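Local coordinates for protein citrate synthase (Metallosphaera sedula, PDB 6ABW) that probably catalyses the condensation of oxaloacetate with acetyl-CoA and water to give citrate and CoA, a step of the tricarboxylic acid cycle, at residues T178-Y192 against R279-R293. Residues are numbered along the deposited sequence; the frame is centred on the assembly and turned at random.
Sequences TEEEVKAMDAALILY and RAKIFKKYAKVISER
Leu191 lies across one face of the Phe283 ring, the two side chains running antiparallel, where helices 179-191 and 279-292 pack with their axes at 152°. Followed outward, Leu191 begins with CB against the ring's rim, 3.7 Å from Phe283 CE2. CG, anti to the carbonyl carbon (chi1 -74°), lies beside the backbone N, which brings CD1 over the ring, 3.6 Å from its centroid, a CH-pi contact. Both methyls also meet Ile282, CD1 at CG2 and CD2 at CB and CD1, and CD2 touches Arg279 CG; a branched leucine can fill these sites at once. Phenylalanine suits its place by offering a face to Leu191 and an edge to the face of Tyr192, the centroids 5.2 Å apart. An alanine in place of Phe283 would probably open a gap beneath Leu191 CD1 and leave the Tyr192 ring freer to shift.

Midway, small residues let the helices close up: Ala184 CB admits Ile290 CD1 at 3.8 Å, and Ala187 CB lies over the face of Tyr286. Polar groups close both ends. Thr178 and Glu181 form a capping box, threonine's OG1 accepting from Glu181 N. The poorly ordered Arg293 bonds OG1 weakly, while its NH2 makes a salt bridge to Glu180 OE1 (2.6 Å), carboxylate and guanidinium planes 82° apart. Oppositely, a water links Leu191 O to Arg279 NH1, and Asp277 pairs with the same guanidinium.

Tyr192 OH is hydrogen-bonded to Asp325, and Arg279 lies beside His270, both probably catalytic; the Tyr192-Arg279 end therefore probably adjoins the active site of the largely helical citrate synthase fold.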
loop_
_atom_site.group_PDB
_atom_site.type_symbol
_atom_site.label_atom_id
_atom_site.label_comp_id
_atom_site.label_asym_id
_atom_site.label_seq_id
_atom_site.Cartn_x
_atom_site.Cartn_y
_atom_site.Cartn_z
ATOM N N THR A 178 -0.351 25.691 -25.084
ATOM C CA THR A 178 -1.139 26.930 -25.182
ATOM C C THR A 178 -1.810 27.289 -23.851
ATOM O O THR A 178 -2.003 26.398 -22.979
ATOM C CB THR A 178 -2.241 26.820 -26.229
ATOM O OG1 THR A 178 -3.242 25.892 -25.778
ATOM C CG2 THR A 178 -1.696 26.366 -27.552
ATOM N N GLU A 179 -2.274 28.531 -23.705
ATOM C CA GLU A 179 -2.963 28.916 -22.488
ATOM C C GLU A 179 -4.224 28.093 -22.248
ATOM O O GLU A 179 -4.572 27.839 -21.099
ATOM C CB GLU A 179 -3.339 30.418 -22.434
ATOM C CG GLU A 179 -2.167 31.214 -21.907
ATOM C CD GLU A 179 -1.804 30.850 -20.458
ATOM O OE1 GLU A 179 -0.774 30.163 -20.214
ATOM O OE2 GLU A 179 -2.573 31.231 -19.548
ATOM N N GLU A 180 -4.907 27.724 -23.332
ATOM C CA GLU A 180 -6.162 26.965 -23.196
ATOM C C GLU A 180 -5.850 25.524 -22.658
ATOM O O GLU A 180 -6.587 25.031 -21.792
ATOM C CB GLU A 180 -6.886 26.907 -24.509
ATOM C CG GLU A 180 -7.453 28.274 -24.956
ATOM C CD GLU A 180 -6.421 29.233 -25.621
ATOM O OE1 GLU A 180 -5.254 28.837 -26.005
ATOM O OE2 GLU A 180 -6.796 30.427 -25.762
ATOM N N GLU A 181 -4.746 24.977 -23.113
ATOM C CA GLU A 181 -4.279 23.658 -22.663
ATOM C C GLU A 181 -3.890 23.716 -21.188
ATOM O O GLU A 181 -4.259 22.819 -20.402
ATOM C CB GLU A 181 -3.158 23.116 -23.509
ATOM C CG GLU A 181 -3.517 22.703 -24.907
ATOM C CD GLU A 181 -2.257 22.314 -25.732
ATOM O OE1 GLU A 181 -1.241 23.024 -25.800
ATOM O OE2 GLU A 181 -2.222 21.209 -26.246
ATOM N N VAL A 182 -3.178 24.761 -20.774
ATOM C CA VAL A 182 -2.836 24.938 -19.432
ATOM C C VAL A 182 -4.060 25.035 -18.553
ATOM O O VAL A 182 -4.112 24.409 -17.492
ATOM C CB VAL A 182 -1.919 26.161 -19.172
ATOM C CG1 VAL A 182 -1.714 26.388 -17.712
ATOM C CG2 VAL A 182 -0.622 25.925 -19.920
ATOM N N LYS A 183 -5.023 25.833 -18.971
ATOM C CA LYS A 183 -6.164 26.068 -18.135
ATOM C C LYS A 183 -6.968 24.713 -17.971
ATOM O O LYS A 183 -7.575 24.428 -16.885
ATOM C CB LYS A 183 -7.017 27.173 -18.739
ATOM C CG LYS A 183 -8.320 27.400 -17.987
ATOM C CD LYS A 183 -8.184 27.999 -16.589
ATOM C CE LYS A 183 -9.531 28.322 -15.903
ATOM N NZ LYS A 183 -9.269 28.751 -14.508
ATOM N N ALA A 184 -7.039 23.945 -19.016
ATOM C CA ALA A 184 -7.802 22.645 -18.988
ATOM C C ALA A 184 -7.125 21.689 -18.003
ATOM O O ALA A 184 -7.762 20.969 -17.275
ATOM C CB ALA A 184 -7.875 22.025 -20.378
ATOM N N MET A 185 -5.827 21.657 -18.042
ATOM C CA MET A 185 -5.038 20.742 -17.131
ATOM C C MET A 185 -5.187 21.209 -15.707
ATOM O O MET A 185 -5.400 20.415 -14.777
ATOM C CB MET A 185 -3.598 20.695 -17.605
ATOM C CG MET A 185 -2.731 19.739 -16.749
ATOM S SD MET A 185 -3.146 18.025 -17.139
ATOM C CE MET A 185 -3.277 17.303 -15.514
ATOM N N ASP A 186 -5.133 22.522 -15.476
ATOM C CA ASP A 186 -5.318 23.073 -14.177
ATOM C C ASP A 186 -6.700 22.723 -13.647
ATOM O O ASP A 186 -6.897 22.316 -12.446
ATOM C CB ASP A 186 -5.123 24.638 -14.205
ATOM C CG ASP A 186 -5.144 25.219 -12.840
ATOM O OD1 ASP A 186 -4.165 24.981 -12.034
ATOM O OD2 ASP A 186 -6.183 25.865 -12.523
ATOM N N ALA A 187 -7.690 22.886 -14.506
ATOM C CA ALA A 187 -9.054 22.522 -14.095
ATOM C C ALA A 187 -9.156 21.031 -13.661
ATOM O O ALA A 187 -9.807 20.685 -12.657
ATOM C CB ALA A 187 -10.056 22.838 -15.208
ATOM N N ALA A 188 -8.598 20.156 -14.480
ATOM C CA ALA A 188 -8.626 18.703 -14.262
ATOM C C ALA A 188 -7.984 18.378 -12.937
ATOM O O ALA A 188 -8.484 17.568 -12.195
ATOM C CB ALA A 188 -7.913 17.991 -15.379
ATOM N N LEU A 189 -6.866 19.022 -12.616
ATOM C CA LEU A 189 -6.202 18.842 -11.328
ATOM C C LEU A 189 -7.043 19.258 -10.181
ATOM O O LEU A 189 -7.063 18.594 -9.152
ATOM C CB LEU A 189 -4.911 19.609 -11.238
ATOM C CG LEU A 189 -3.856 19.113 -12.171
ATOM C CD1 LEU A 189 -2.748 20.121 -12.354
ATOM C CD2 LEU A 189 -3.318 17.810 -11.576
ATOM N N ILE A 190 -7.776 20.354 -10.328
ATOM C CA ILE A 190 -8.713 20.737 -9.238
ATOM C C ILE A 190 -9.902 19.777 -9.144
ATOM O O ILE A 190 -10.315 19.369 -8.036
ATOM C CB ILE A 190 -9.232 22.184 -9.458
ATOM C CG1 ILE A 190 -8.058 23.205 -9.293
ATOM C CG2 ILE A 190 -10.349 22.503 -8.463
ATOM C CD1 ILE A 190 -8.377 24.576 -9.846
ATOM N N LEU A 191 -10.421 19.393 -10.312
ATOM C CA LEU A 191 -11.666 18.621 -10.373
ATOM C C LEU A 191 -11.578 17.253 -9.704
ATOM O O LEU A 191 -12.534 16.763 -9.110
ATOM C CB LEU A 191 -12.135 18.493 -11.836
ATOM C CG LEU A 191 -12.750 19.740 -12.506
ATOM C CD1 LEU A 191 -12.899 19.667 -14.013
ATOM C CD2 LEU A 191 -14.098 20.089 -11.863
ATOM N N TYR A 192 -10.433 16.597 -9.858
ATOM C CA TYR A 192 -10.196 15.288 -9.342
ATOM C C TYR A 192 -9.532 15.242 -7.940
ATOM O O TYR A 192 -9.241 14.142 -7.442
ATOM C CB TYR A 192 -9.416 14.454 -10.389
ATOM C CG TYR A 192 -10.192 13.664 -11.421
ATOM C CD1 TYR A 192 -11.429 13.039 -11.109
ATOM C CD2 TYR A 192 -9.661 13.406 -12.668
ATOM C CE1 TYR A 192 -12.056 12.218 -12.005
ATOM C CE2 TYR A 192 -10.307 12.592 -13.575
ATOM C CZ TYR A 192 -11.530 11.994 -13.235
ATOM O OH TYR A 192 -12.163 11.127 -14.138
ATOM N N ARG A 279 -18.829 17.961 -11.473
ATOM C CA ARG A 279 -17.560 17.915 -12.205
ATOM C C ARG A 279 -17.686 17.670 -13.691
ATOM O O ARG A 279 -16.818 18.114 -14.473
ATOM C CB ARG A 279 -16.578 16.870 -11.600
ATOM C CG ARG A 279 -16.279 17.176 -10.155
ATOM C CD ARG A 279 -15.659 16.006 -9.424
ATOM N NE ARG A 279 -16.639 14.930 -9.282
ATOM C CZ ARG A 279 -16.356 13.720 -8.802
ATOM N NH1 ARG A 279 -15.164 13.421 -8.342
ATOM N NH2 ARG A 279 -17.254 12.755 -8.820
ATOM N N ALA A 280 -18.756 16.972 -14.099
ATOM C CA ALA A 280 -18.901 16.552 -15.480
ATOM C C ALA A 280 -19.166 17.758 -16.347
ATOM O O ALA A 280 -18.641 17.816 -17.431
ATOM C CB ALA A 280 -20.059 15.563 -15.607
ATOM N N LYS A 281 -19.958 18.720 -15.892
ATOM C CA LYS A 281 -20.217 19.903 -16.665
ATOM C C LYS A 281 -18.954 20.752 -16.897
ATOM O O LYS A 281 -18.776 21.415 -17.943
ATOM C CB LYS A 281 -21.244 20.755 -15.914
ATOM C CG LYS A 281 -22.571 20.065 -15.802
ATOM C CD LYS A 281 -23.604 20.905 -15.073
ATOM C CE LYS A 281 -23.352 20.966 -13.594
ATOM N NZ LYS A 281 -24.547 20.543 -12.800
ATOM N N ILE A 282 -18.059 20.709 -15.918
ATOM C CA ILE A 282 -16.839 21.494 -16.021
ATOM C C ILE A 282 -15.870 20.790 -16.941
ATOM O O ILE A 282 -15.272 21.439 -17.841
ATOM C CB ILE A 282 -16.259 21.790 -14.636
ATOM C CG1 ILE A 282 -17.290 22.489 -13.799
ATOM C CG2 ILE A 282 -15.031 22.662 -14.801
ATOM C CD1 ILE A 282 -17.040 22.540 -12.316
ATOM N N PHE A 283 -15.676 19.479 -16.754
ATOM C CA PHE A 283 -14.835 18.755 -17.754
ATOM C C PHE A 283 -15.366 19.004 -19.193
ATOM O O PHE A 283 -14.572 19.232 -20.135
ATOM C CB PHE A 283 -14.809 17.274 -17.475
ATOM C CG PHE A 283 -13.772 16.852 -16.491
ATOM C CD1 PHE A 283 -12.433 16.974 -16.804
ATOM C CD2 PHE A 283 -14.102 16.354 -15.263
ATOM C CE1 PHE A 283 -11.437 16.596 -15.915
ATOM C CE2 PHE A 283 -13.128 15.968 -14.371
ATOM C CZ PHE A 283 -11.765 16.105 -14.692
ATOM N N LYS A 284 -16.694 18.994 -19.356
ATOM C CA LYS A 284 -17.240 19.228 -20.697
ATOM C C LYS A 284 -16.826 20.566 -21.308
ATOM O O LYS A 284 -16.402 20.632 -22.474
ATOM C CB LYS A 284 -18.752 19.101 -20.679
ATOM C CG LYS A 284 -19.306 19.200 -22.107
ATOM C CD LYS A 284 -20.776 19.041 -22.136
ATOM C CE LYS A 284 -21.252 19.202 -23.581
ATOM N NZ LYS A 284 -22.738 19.051 -23.550
ATOM N N LYS A 285 -16.933 21.601 -20.518
ATOM C CA LYS A 285 -16.595 22.972 -20.910
ATOM C C LYS A 285 -15.189 23.016 -21.435
ATOM O O LYS A 285 -14.930 23.558 -22.516
ATOM C CB LYS A 285 -16.735 23.851 -19.700
ATOM C CG LYS A 285 -16.337 25.318 -19.830
ATOM C CD LYS A 285 -16.466 25.918 -18.414
ATOM C CE LYS A 285 -16.841 27.391 -18.370
ATOM N NZ LYS A 285 -15.644 28.201 -18.662
ATOM N N TYR A 286 -14.256 22.401 -20.676
ATOM C CA TYR A 286 -12.877 22.460 -21.028
ATOM C C TYR A 286 -12.548 21.541 -22.164
ATOM O O TYR A 286 -11.673 21.854 -22.925
ATOM C CB TYR A 286 -11.948 22.271 -19.796
ATOM C CG TYR A 286 -11.962 23.507 -18.940
ATOM C CD1 TYR A 286 -11.225 24.667 -19.315
ATOM C CD2 TYR A 286 -12.757 23.598 -17.877
ATOM C CE1 TYR A 286 -11.283 25.806 -18.554
ATOM C CE2 TYR A 286 -12.822 24.733 -17.102
ATOM C CZ TYR A 286 -12.093 25.848 -17.454
ATOM O OH TYR A 286 -12.271 26.969 -16.626
ATOM N N ALA A 287 -13.295 20.442 -22.346
ATOM C CA ALA A 287 -13.086 19.561 -23.477
ATOM C C ALA A 287 -13.363 20.215 -24.859
ATOM O O ALA A 287 -12.669 19.972 -25.811
ATOM C CB ALA A 287 -13.966 18.340 -23.333
ATOM N N LYS A 288 -14.418 21.017 -24.898
ATOM C CA LYS A 288 -14.881 21.719 -26.103
ATOM C C LYS A 288 -13.802 22.619 -26.710
ATOM O O LYS A 288 -13.351 22.437 -27.815
ATOM C CB LYS A 288 -16.107 22.547 -25.742
ATOM C CG LYS A 288 -16.621 23.331 -26.947
ATOM C CD LYS A 288 -18.125 23.474 -26.940
ATOM C CE LYS A 288 -18.539 23.983 -28.319
ATOM N NZ LYS A 288 -20.007 24.168 -28.320
ATOM N N VAL A 289 -13.274 23.498 -25.910
ATOM C CA VAL A 289 -12.178 24.358 -26.337
ATOM C C VAL A 289 -10.958 23.665 -26.966
ATOM O O VAL A 289 -10.577 23.883 -28.132
ATOM C CB VAL A 289 -11.681 25.141 -25.092
ATOM C CG1 VAL A 289 -10.684 26.218 -25.519
ATOM C CG2 VAL A 289 -12.861 25.687 -24.281
ATOM N N ILE A 290 -10.325 22.787 -26.193
ATOM C CA ILE A 290 -9.081 22.211 -26.648
ATOM C C ILE A 290 -9.251 21.067 -27.645
ATOM O O ILE A 290 -8.302 20.726 -28.356
ATOM C CB ILE A 290 -8.183 21.750 -25.454
ATOM C CG1 ILE A 290 -8.904 20.718 -24.592
ATOM C CG2 ILE A 290 -7.804 22.948 -24.600
ATOM C CD1 ILE A 290 -7.987 20.050 -23.613
ATOM N N SER A 291 -10.446 20.459 -27.708
ATOM C CA SER A 291 -10.662 19.366 -28.667
ATOM C C SER A 291 -10.719 19.806 -30.110
ATOM O O SER A 291 -10.404 19.007 -31.009
ATOM C CB SER A 291 -11.945 18.629 -28.347
ATOM O OG SER A 291 -11.690 17.899 -27.138
ATOM N N GLU A 292 -11.149 21.043 -30.310
ATOM C CA GLU A 292 -11.455 21.535 -31.661
ATOM C C GLU A 292 -10.193 21.650 -32.493
ATOM O O GLU A 292 -10.218 21.365 -33.676
ATOM C CB GLU A 292 -12.223 22.869 -31.608
ATOM C CG GLU A 292 -13.615 22.834 -30.918
ATOM C CD GLU A 292 -14.434 21.514 -31.040
ATOM O OE1 GLU A 292 -15.047 21.293 -32.107
ATOM O OE2 GLU A 292 -14.519 20.701 -30.074
ATOM N N ARG A 293 -9.087 21.981 -31.841
ATOM C CA ARG A 293 -7.804 22.172 -32.509
ATOM C C ARG A 293 -7.027 20.898 -32.938
ATOM O O ARG A 293 -5.889 21.011 -33.405
ATOM C CB ARG A 293 -6.879 22.998 -31.599
ATOM C CG ARG A 293 -7.385 24.372 -31.149
ATOM C CD ARG A 293 -6.222 25.367 -31.097
ATOM N NE ARG A 293 -6.219 26.298 -29.960
ATOM C CZ ARG A 293 -5.739 26.063 -28.726
ATOM N NH1 ARG A 293 -5.228 24.878 -28.352
ATOM N NH2 ARG A 293 -5.790 27.041 -27.836
HETATM O O HOH W 1 -13.049 15.008 -7.198
#